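Long form salivary protein D7L1 (Aedes aegypti, PDB 3DXL) binds and sequesters biogenic amines and eicosanoids of the vertebrate host, including serotonin, histamine and cysteinyl leukotrienes, to ease blood feeding by the mosquito. Local coordinates at residues Cys16-Leu21 / Phe276-Asn281; Ala46-Gly51 / Asp105-Phe110; Phe11-Cys16 / Lys52-Arg57. All blocks are in the same frame, centred on the assembly; numbering follows the deposited sequence. Where two conformers were deposited one is given.

Contact 1 of 3, residues Cys16-Leu21 / Phe276-Asn281. Unlike the reference sequence in segment 276-281: Asn281 (reference Lys).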
loop_
_atom_site.group_PDB
_atom_site.type_symbol
_atom_site.label_atom_id
_atom_site.label_comp_id
_atom_site.label_asym_id
_atom_site.label_seq_id
_atom_site.Cartn_x
_atom_site.Cartn_y
_atom_site.Cartn_z
ATOM N N CYS A 16 8.428 0.747 1.637
ATOM C CA CYS A 16 9.596 0.659 2.493
ATOM C C CYS A 16 10.865 1.107 1.766
ATOM O O CYS A 16 11.728 1.750 2.370
ATOM C CB CYS A 16 9.720 -0.755 3.041
ATOM S SG CYS A 16 8.449 -1.125 4.272
ATOM N N MET A 17 10.966 0.825 0.463
ATOM C CA MET A 17 12.097 1.329 -0.305
ATOM C C MET A 17 12.022 2.844 -0.460
ATOM O O MET A 17 13.026 3.535 -0.289
ATOM C CB MET A 17 12.204 0.646 -1.664
ATOM C CG MET A 17 12.699 -0.779 -1.544
ATOM S SD MET A 17 13.148 -1.510 -3.114
ATOM C CE MET A 17 11.510 -1.831 -3.771
ATOM N N GLU A 18 10.825 3.370 -0.751
ATOM C CA GLU A 18 10.655 4.819 -0.892
ATOM C C GLU A 18 11.115 5.550 0.370
ATOM O O GLU A 18 11.784 6.583 0.293
ATOM C CB GLU A 18 9.204 5.156 -1.235
ATOM C CG GLU A 18 9.009 6.628 -1.611
ATOM C CD GLU A 18 7.612 6.940 -2.097
ATOM O OE1 GLU A 18 7.041 6.148 -2.865
ATOM O OE2 GLU A 18 7.090 8.009 -1.735
ATOM N N ASP A 19 10.780 4.984 1.526
ATOM C CA ASP A 19 11.093 5.627 2.793
ATOM C C ASP A 19 12.540 5.452 3.268
ATOM O O ASP A 19 12.987 6.182 4.157
ATOM C CB ASP A 19 10.135 5.139 3.876
ATOM C CG ASP A 19 8.745 5.726 3.736
ATOM O OD1 ASP A 19 8.564 6.709 2.981
ATOM O OD2 ASP A 19 7.838 5.197 4.398
ATOM N N ASN A 20 13.261 4.480 2.705
ATOM C CA ASN A 20 14.564 4.109 3.259
ATOM C C ASN A 20 15.749 4.149 2.315
ATOM O O ASN A 20 16.893 4.153 2.771
ATOM C CB ASN A 20 14.464 2.764 3.976
ATOM C CG ASN A 20 13.599 2.846 5.204
ATOM O OD1 ASN A 20 13.999 3.426 6.218
ATOM N ND2 ASN A 20 12.392 2.304 5.117
ATOM N N LEU A 21 15.517 4.180 1.009
ATOM C CA LEU A 21 16.635 4.321 0.084
ATOM C C LEU A 21 17.401 5.600 0.393
ATOM O O LEU A 21 16.803 6.620 0.723
ATOM C CB LEU A 21 16.139 4.386 -1.359
ATOM C CG LEU A 21 15.746 3.073 -2.028
ATOM C CD1 LEU A 21 14.999 3.359 -3.314
ATOM C CD2 LEU A 21 16.970 2.221 -2.309
ATOM N N PHE A 276 7.221 4.537 -8.396
ATOM C CA PHE A 276 7.263 5.930 -8.889
ATOM C C PHE A 276 8.501 6.728 -8.462
ATOM O O PHE A 276 9.153 7.371 -9.289
ATOM C CB PHE A 276 5.995 6.651 -8.423
ATOM C CG PHE A 276 5.817 8.036 -8.987
ATOM C CD1 PHE A 276 5.140 8.222 -10.184
ATOM C CD2 PHE A 276 6.292 9.151 -8.304
ATOM C CE1 PHE A 276 4.945 9.498 -10.698
ATOM C CE2 PHE A 276 6.104 10.435 -8.822
ATOM C CZ PHE A 276 5.430 10.600 -10.017
ATOM N N ASN A 277 8.803 6.700 -7.166
ATOM C CA ASN A 277 9.874 7.512 -6.595
ATOM C C ASN A 277 11.183 6.778 -6.353
ATOM O O ASN A 277 12.108 7.359 -5.776
ATOM C CB ASN A 277 9.401 8.148 -5.285
ATOM C CG ASN A 277 8.616 9.428 -5.505
ATOM O OD1 ASN A 277 8.966 10.232 -6.362
ATOM N ND2 ASN A 277 7.574 9.640 -4.703
ATOM N N LEU A 278 11.277 5.521 -6.782
ATOM C CA LEU A 278 12.422 4.709 -6.366
ATOM C C LEU A 278 13.743 5.022 -7.082
ATOM O O LEU A 278 14.753 5.237 -6.414
ATOM C CB LEU A 278 12.099 3.210 -6.343
ATOM C CG LEU A 278 10.895 2.812 -5.486
ATOM C CD1 LEU A 278 10.820 1.299 -5.356
ATOM C CD2 LEU A 278 10.922 3.461 -4.122
ATOM N N PRO A 279 13.760 5.059 -8.433
ATOM C CA PRO A 279 15.035 5.439 -9.067
ATOM C C PRO A 279 15.565 6.796 -8.573
ATOM O O PRO A 279 16.773 6.962 -8.403
ATOM C CB PRO A 279 14.683 5.481 -10.558
ATOM C CG PRO A 279 13.541 4.522 -10.688
ATOM C CD PRO A 279 12.727 4.762 -9.445
ATOM N N LYS A 280 14.660 7.744 -8.337
ATOM C CA LYS A 280 14.994 9.033 -7.737
ATOM C C LYS A 280 13.697 9.705 -7.345
ATOM O O LYS A 280 12.702 9.612 -8.071
ATOM C CB LYS A 280 15.769 9.930 -8.717
ATOM C CG LYS A 280 16.381 11.200 -8.105
ATOM C CD LYS A 280 17.416 10.867 -7.023
ATOM C CE LYS A 280 18.167 12.108 -6.551
ATOM N NZ LYS A 280 19.122 11.800 -5.437
ATOM N N ASN A 281 13.697 10.349 -6.183
ATOM C CA ASN A 281 12.570 11.167 -5.768
ATOM C C ASN A 281 12.189 12.111 -6.910
ATOM O O ASN A 281 13.034 12.855 -7.416
ATOM C CB ASN A 281 12.926 11.935 -4.492
ATOM C CG ASN A 281 12.040 13.141 -4.265
ATOM O OD1 ASN A 281 12.332 14.245 -4.737
ATOM N ND2 ASN A 281 10.959 12.944 -3.522
HETATM O O HOH W 1 7.847 4.915 -5.200
#
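Leu278 packs against Met17, Glu18 and Leu21 where the late loop 276-281, more than 250 residues further along the chain, folds back onto the C-terminal end of helix 6-20, the first helix of the N-terminal odorant-binding (PBP/GOBP) unit. Its two methyls divide the work. CD2 points at the helix backbone and lies 3.4 Å from Glu18 N, while CD1 faces Met17, 4.0 Å from Met17 CB. Leu21 comes in across Leu278 at about a right angle and sets its CD1 3.6 Å from Leu278 O.

Beside this apolar patch lies a polar one. Glu18 carries CG anti to its backbone nitrogen (chi1 -171°) and then runs extended, which brings its carboxylate over to Asn277. The direct link is weak: Asn277 ND2 donates to Glu18 OE2 over 3.4 Å, with the amide and carboxylate planes 86° apart. Water 1 makes the firmer connection, donating to Glu18 OE1 at 2.8 Å and accepting from Asn277 N at 2.8 Å, so the carboxylate grips both the side chain and the backbone of the loop.

Second-shell residues hold these groups in place. Arg213 forms a salt bridge with Glu18 OE2, which would tend to favour the charged carboxylate, and Asn277 OD1 takes a hydrogen bond from Gln282 N. The guanidinium of Arg27 donates to the carbonyls of both Asn277 and Leu278, fixing the loop from helix 27-34. Trp34 of the same helix touches Met17 and Leu21. On the helix itself, Met17 O accepts from both Asn20 N and Leu21 N, and Asn20 turns its amide back so that ND2 meets a lone pair of Cys16 O, in the carbonyl plane, at 2.9 Å.

Contact 2 of 3, residues Ala46-Gly51 / Asp105-Phe110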
loop_
_atom_site.group_PDB
_atom_site.type_symbol
_atom_site.label_atom_id
_atom_site.label_comp_id
_atom_site.label_asym_id
_atom_site.label_seq_id
_atom_site.Cartn_x
_atom_site.Cartn_y
_atom_site.Cartn_z
ATOM N N ALA A 46 20.473 2.450 6.153
ATOM C CA ALA A 46 19.369 2.453 5.198
ATOM C C ALA A 46 18.824 1.034 4.984
ATOM O O ALA A 46 17.618 0.813 5.032
ATOM C CB ALA A 46 19.810 3.066 3.895
ATOM N N THR A 47 19.720 0.065 4.802
ATOM C CA THR A 47 19.313 -1.322 4.617
ATOM C C THR A 47 18.616 -1.847 5.859
ATOM O O THR A 47 17.603 -2.549 5.783
ATOM C CB THR A 47 20.529 -2.197 4.316
ATOM O OG1 THR A 47 21.211 -1.665 3.181
ATOM C CG2 THR A 47 20.116 -3.637 4.036
ATOM N N GLN A 48 19.170 -1.501 7.011
ATOM C CA GLN A 48 18.623 -1.969 8.273
ATOM C C GLN A 48 17.200 -1.463 8.490
ATOM O O GLN A 48 16.311 -2.225 8.870
ATOM C CB GLN A 48 19.535 -1.566 9.425
ATOM C CG GLN A 48 20.899 -2.235 9.329
ATOM C CD GLN A 48 21.970 -1.556 10.147
ATOM O OE1 GLN A 48 21.697 -0.688 10.976
ATOM N NE2 GLN A 48 23.216 -1.959 9.912
ATOM N N CYS A 49 16.974 -0.178 8.224
ATOM C CA CYS A 49 15.639 0.378 8.412
ATOM C C CYS A 49 14.665 -0.075 7.339
ATOM O O CYS A 49 13.484 -0.249 7.622
ATOM C CB CYS A 49 15.675 1.901 8.510
ATOM S SG CYS A 49 16.336 2.489 10.091
ATOM N N PHE A 50 15.155 -0.279 6.117
ATOM C CA PHE A 50 14.338 -0.900 5.069
ATOM C C PHE A 50 13.835 -2.273 5.537
ATOM O O PHE A 50 12.646 -2.583 5.449
ATOM C CB PHE A 50 15.133 -1.058 3.767
ATOM C CG PHE A 50 14.489 -1.993 2.773
ATOM C CD1 PHE A 50 13.265 -1.679 2.187
ATOM C CD2 PHE A 50 15.100 -3.201 2.421
ATOM C CE1 PHE A 50 12.655 -2.552 1.291
ATOM C CE2 PHE A 50 14.501 -4.068 1.510
ATOM C CZ PHE A 50 13.273 -3.743 0.947
ATOM N N GLY A 51 14.750 -3.105 6.029
ATOM C CA GLY A 51 14.391 -4.443 6.485
ATOM C C GLY A 51 13.399 -4.396 7.629
ATOM O O GLY A 51 12.410 -5.118 7.624
ATOM N N ASP A 105 14.677 -1.270 17.339
ATOM C CA ASP A 105 15.499 -0.364 16.555
ATOM C C ASP A 105 15.932 -1.094 15.292
ATOM O O ASP A 105 16.028 -2.324 15.278
ATOM C CB ASP A 105 16.696 0.173 17.359
ATOM C CG ASP A 105 17.661 -0.917 17.799
ATOM O OD1 ASP A 105 17.524 -1.396 18.950
ATOM O OD2 ASP A 105 18.562 -1.279 17.016
ATOM N N CYS A 106 16.177 -0.337 14.229
ATOM C CA CYS A 106 16.460 -0.924 12.924
ATOM C C CYS A 106 17.607 -1.920 12.969
ATOM O O CYS A 106 17.499 -3.027 12.447
ATOM C CB CYS A 106 16.783 0.160 11.901
ATOM S SG CYS A 106 15.455 1.303 11.538
ATOM N N ALA A 107 18.710 -1.509 13.585
ATOM C CA ALA A 107 19.917 -2.330 13.614
ATOM C C ALA A 107 19.661 -3.698 14.262
ATOM O O ALA A 107 20.043 -4.737 13.715
ATOM C CB ALA A 107 21.052 -1.592 14.331
ATOM N N ALA A 108 18.984 -3.680 15.405
ATOM C CA ALA A 108 18.733 -4.900 16.168
ATOM C C ALA A 108 17.774 -5.846 15.446
ATOM O O ALA A 108 18.026 -7.054 15.355
ATOM C CB ALA A 108 18.225 -4.564 17.562
ATOM N N VAL A 109 16.680 -5.292 14.924
ATOM C CA VAL A 109 15.700 -6.073 14.184
ATOM C C VAL A 109 16.342 -6.693 12.948
ATOM O O VAL A 109 16.191 -7.897 12.693
ATOM C CB VAL A 109 14.471 -5.213 13.796
ATOM C CG1 VAL A 109 13.525 -5.986 12.881
ATOM C CG2 VAL A 109 13.742 -4.751 15.051
ATOM N N PHE A 110 17.074 -5.878 12.192
ATOM C CA PHE A 110 17.716 -6.367 10.982
ATOM C C PHE A 110 18.727 -7.473 11.281
ATOM O O PHE A 110 18.731 -8.503 10.613
ATOM C CB PHE A 110 18.386 -5.237 10.204
ATOM C CG PHE A 110 18.921 -5.679 8.891
ATOM C CD1 PHE A 110 18.121 -5.650 7.754
ATOM C CD2 PHE A 110 20.215 -6.180 8.788
ATOM C CE1 PHE A 110 18.608 -6.085 6.536
ATOM C CE2 PHE A 110 20.712 -6.623 7.578
ATOM C CZ PHE A 110 19.912 -6.573 6.444
#
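A disulfide between Cys49 and Cys106 pins helix 45-58 to the start of helix 106-119 within the N-terminal PBP/GOBP unit. The SG atoms are 2.1 Å apart and the bridge has a right-handed twist (chi3 102°). The short helix segments pass 7.9 Å apart at an angle of 68°.

One turn further on, Phe110 reaches across the first helix. With CG anti to its backbone nitrogen (chi1 -174°), its ring extends past Gln48 to Thr47: Phe110 CD1 is 3.8 Å from Gln48 CA, and Thr47 CG2 sits 3.8 Å from Phe110 CZ. Gly51 CA meets the same ring at its edge, 4.1 Å from Phe110 CD1. Gln48 crosses Phe110 at about a right angle, with CG 4.0 Å from Phe110 CG, and brings OE1 to 3.5 Å from Ala107 CB, while its NE2 bonds the carbonyl of Val42 and Thr47 OG1 that of Pro41.

Asp105 serves as N-cap of the second helix, its OD2 accepting from Ala108 N at 2.9 Å from above the carboxylate plane. The bridge to Cys106 is consistent with the second-to-fifth cysteine link of classical six-cysteine insect odorant-binding proteins, as is the three-residue spacing of Cys49 and Cys53.

Contact 3 of 3, residues Phe11-Cys16 / Lys52-Arg57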
loop_
_atom_site.group_PDB
_atom_site.type_symbol
_atom_site.label_atom_id
_atom_site.label_comp_id
_atom_site.label_asym_id
_atom_site.label_seq_id
_atom_site.Cartn_x
_atom_site.Cartn_y
_atom_site.Cartn_z
ATOM N N PHE A 11 2.995 -3.176 -2.485
ATOM C CA PHE A 11 2.844 -1.922 -1.769
ATOM C C PHE A 11 3.850 -1.827 -0.616
ATOM O O PHE A 11 4.510 -0.804 -0.450
ATOM C CB PHE A 11 1.425 -1.742 -1.244
ATOM C CG PHE A 11 1.245 -0.456 -0.517
ATOM C CD1 PHE A 11 1.075 0.733 -1.222
ATOM C CD2 PHE A 11 1.309 -0.412 0.866
ATOM C CE1 PHE A 11 0.954 1.948 -0.550
ATOM C CE2 PHE A 11 1.184 0.793 1.549
ATOM C CZ PHE A 11 1.003 1.977 0.835
ATOM N N ILE A 12 3.937 -2.882 0.189
ATOM C CA ILE A 12 4.875 -2.906 1.312
ATOM C C ILE A 12 6.320 -2.709 0.861
ATOM O O ILE A 12 7.028 -1.843 1.375
ATOM C CB ILE A 12 4.733 -4.210 2.145
ATOM C CG1 ILE A 12 3.416 -4.186 2.926
ATOM C CG2 ILE A 12 5.937 -4.389 3.084
ATOM C CD1 ILE A 12 3.029 -5.515 3.559
ATOM N N PHE A 13 6.758 -3.503 -0.113
ATOM C CA PHE A 13 8.152 -3.420 -0.516
ATOM C C PHE A 13 8.478 -2.031 -1.069
ATOM O O PHE A 13 9.484 -1.419 -0.708
ATOM C CB PHE A 13 8.520 -4.493 -1.553
ATOM C CG PHE A 13 8.285 -5.928 -1.095
ATOM C CD1 PHE A 13 8.534 -6.324 0.211
ATOM C CD2 PHE A 13 7.803 -6.870 -1.998
ATOM C CE1 PHE A 13 8.318 -7.649 0.605
ATOM C CE2 PHE A 13 7.583 -8.192 -1.611
ATOM C CZ PHE A 13 7.835 -8.568 -0.315
ATOM N N THR A 14 7.624 -1.536 -1.963
ATOM C CA THR A 14 7.896 -0.244 -2.587
ATOM C C THR A 14 7.803 0.924 -1.611
ATOM O O THR A 14 8.623 1.841 -1.690
ATOM C CB THR A 14 7.034 0.002 -3.848
ATOM O OG1 THR A 14 5.646 -0.069 -3.509
ATOM C CG2 THR A 14 7.373 -1.023 -4.926
ATOM N N ARG A 15 6.833 0.893 -0.692
ATOM C CA ARG A 15 6.740 1.925 0.341
ATOM C C ARG A 15 7.994 1.929 1.217
ATOM O O ARG A 15 8.570 2.978 1.500
ATOM C CB ARG A 15 5.479 1.761 1.196
ATOM C CG ARG A 15 5.406 2.657 2.434
ATOM C CD ARG A 15 5.455 4.165 2.126
ATOM N NE ARG A 15 4.373 4.607 1.244
ATOM C CZ ARG A 15 3.151 4.919 1.659
ATOM N NH1 ARG A 15 2.831 4.872 2.949
ATOM N NH2 ARG A 15 2.240 5.293 0.770
ATOM N N CYS A 16 8.428 0.747 1.637
ATOM C CA CYS A 16 9.596 0.659 2.493
ATOM C C CYS A 16 10.865 1.107 1.766
ATOM O O CYS A 16 11.728 1.750 2.370
ATOM C CB CYS A 16 9.720 -0.755 3.041
ATOM S SG CYS A 16 8.449 -1.125 4.272
ATOM N N LYS A 52 13.655 -3.540 8.615
ATOM C CA LYS A 52 12.722 -3.394 9.729
ATOM C C LYS A 52 11.341 -2.973 9.221
ATOM O O LYS A 52 10.325 -3.492 9.670
ATOM C CB LYS A 52 13.232 -2.401 10.780
ATOM C CG LYS A 52 12.266 -2.219 11.952
ATOM C CD LYS A 52 12.596 -1.007 12.820
ATOM C CE LYS A 52 11.356 -0.539 13.593
ATOM N NZ LYS A 52 11.630 0.568 14.546
ATOM N N CYS A 53 11.311 -2.020 8.289
ATOM C CA CYS A 53 10.050 -1.541 7.709
ATOM C C CYS A 53 9.225 -2.683 7.123
ATOM O O CYS A 53 8.027 -2.800 7.392
ATOM C CB CYS A 53 10.344 -0.488 6.636
ATOM S SG CYS A 53 8.910 0.220 5.775
ATOM N N VAL A 54 9.868 -3.527 6.322
ATOM C CA VAL A 54 9.170 -4.637 5.697
ATOM C C VAL A 54 8.664 -5.621 6.753
ATOM O O VAL A 54 7.530 -6.093 6.697
ATOM C CB VAL A 54 10.073 -5.359 4.669
ATOM C CG1 VAL A 54 9.413 -6.629 4.141
ATOM C CG2 VAL A 54 10.438 -4.435 3.516
ATOM N N LEU A 55 9.513 -5.922 7.730
ATOM C CA LEU A 55 9.139 -6.853 8.792
ATOM C C LEU A 55 7.965 -6.347 9.632
ATOM O O LEU A 55 7.104 -7.125 10.045
ATOM C CB LEU A 55 10.351 -7.154 9.678
ATOM C CG LEU A 55 11.465 -7.940 8.978
ATOM C CD1 LEU A 55 12.768 -7.858 9.755
ATOM C CD2 LEU A 55 11.070 -9.400 8.727
ATOM N N VAL A 56 7.932 -5.043 9.881
ATOM C CA VAL A 56 6.840 -4.443 10.643
ATOM C C VAL A 56 5.535 -4.440 9.845
ATOM O O VAL A 56 4.488 -4.828 10.360
ATOM C CB VAL A 56 7.213 -3.034 11.139
ATOM C CG1 VAL A 56 6.004 -2.314 11.727
ATOM C CG2 VAL A 56 8.322 -3.141 12.177
ATOM N N ARG A 57 5.601 -4.035 8.580
ATOM C CA ARG A 57 4.373 -3.989 7.772
ATOM C C ARG A 57 3.782 -5.377 7.512
ATOM O O ARG A 57 2.569 -5.536 7.398
ATOM C CB ARG A 57 4.590 -3.223 6.461
ATOM C CG ARG A 57 4.641 -1.710 6.639
ATOM C CD ARG A 57 4.558 -1.003 5.294
ATOM N NE ARG A 57 4.324 0.432 5.451
ATOM C CZ ARG A 57 3.135 1.029 5.385
ATOM N NH1 ARG A 57 2.029 0.344 5.116
ATOM N NH2 ARG A 57 3.055 2.340 5.553
HETATM O O HOH W 2 4.090 5.014 5.676
#
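This is a disulfide-linked helix pair in the N-terminal odorant-binding unit, with Cys16 on helix 6-20 bonded to Cys53 on helix 45-58. The segments run roughly antiparallel, at 147°, with their axes 9.2 Å apart. The bridge, with a left-handed twist (chi3 -77°), is consistent with the first-to-third link of classical insect odorant-binding proteins.

Val54 packs beside the bridge with both branches. Its CG2 lies 3.8 Å from Cys16 CB, and its CG1 meets the ring of Phe13 edge-on, 3.8 Å from Phe13 CE1. That ring also meets Trp37, a residue that binds leukotriene E4, so this side of the pair probably borders the N-terminal lipid pocket.

Towards the other end, Arg57 is a knob in a hole formed by Phe11, Ile12, Arg15 and Cys16. Ile12 slides past it in the opposite sense, with CG2 3.8 Å from Arg57 CB. From CG to NE the arginine is extended, which carries its guanidinium one face over Arg15 CG and brings NH1 to the edge of the Phe11 ring, 3.7 Å from Phe11 CE2. Phe11 CZ lies over one face of the Arg15 guanidinium, offset toward its rim, and the ring makes a cation-pi contact with Arg198.

The two arginines bring like charges close. Glu210 forms a salt bridge with Arg15 NH2, which would offset part of the positive charge here, and the guanidinium planes lie 86° apart. Water 2 joins them: it accepts from Arg15 NH1 at 3.0 Å and, weakly, from Arg57 NH2 at 2.9 Å, lying in the Arg57 guanidinium plane at its edge.

In the fold
From the N terminus, helix 6-20 comes first and enters contact 3 and then, at its C-terminal end, contact 1; Cys16 belongs to both. Helix 45-58 follows: its earlier part meets helix 106-119 in contact 2, and its next turns lie against helix 6-20 in contact 3, which closes the shortest loop. This helix carries both Cys49 and Cys53, one tied to each partner. Contact 2 crosses contact 3 along the chain. Contact 1 closes by far the longest loop, and contact 2 nests inside it, while contacts 1 and 3 cross. Phe50 touches both Met17 and Cys16, bringing the three together. Contacts 2 and 3 brace the N-terminal unit internally; contact 1 fastens the late loop 276-281 to it.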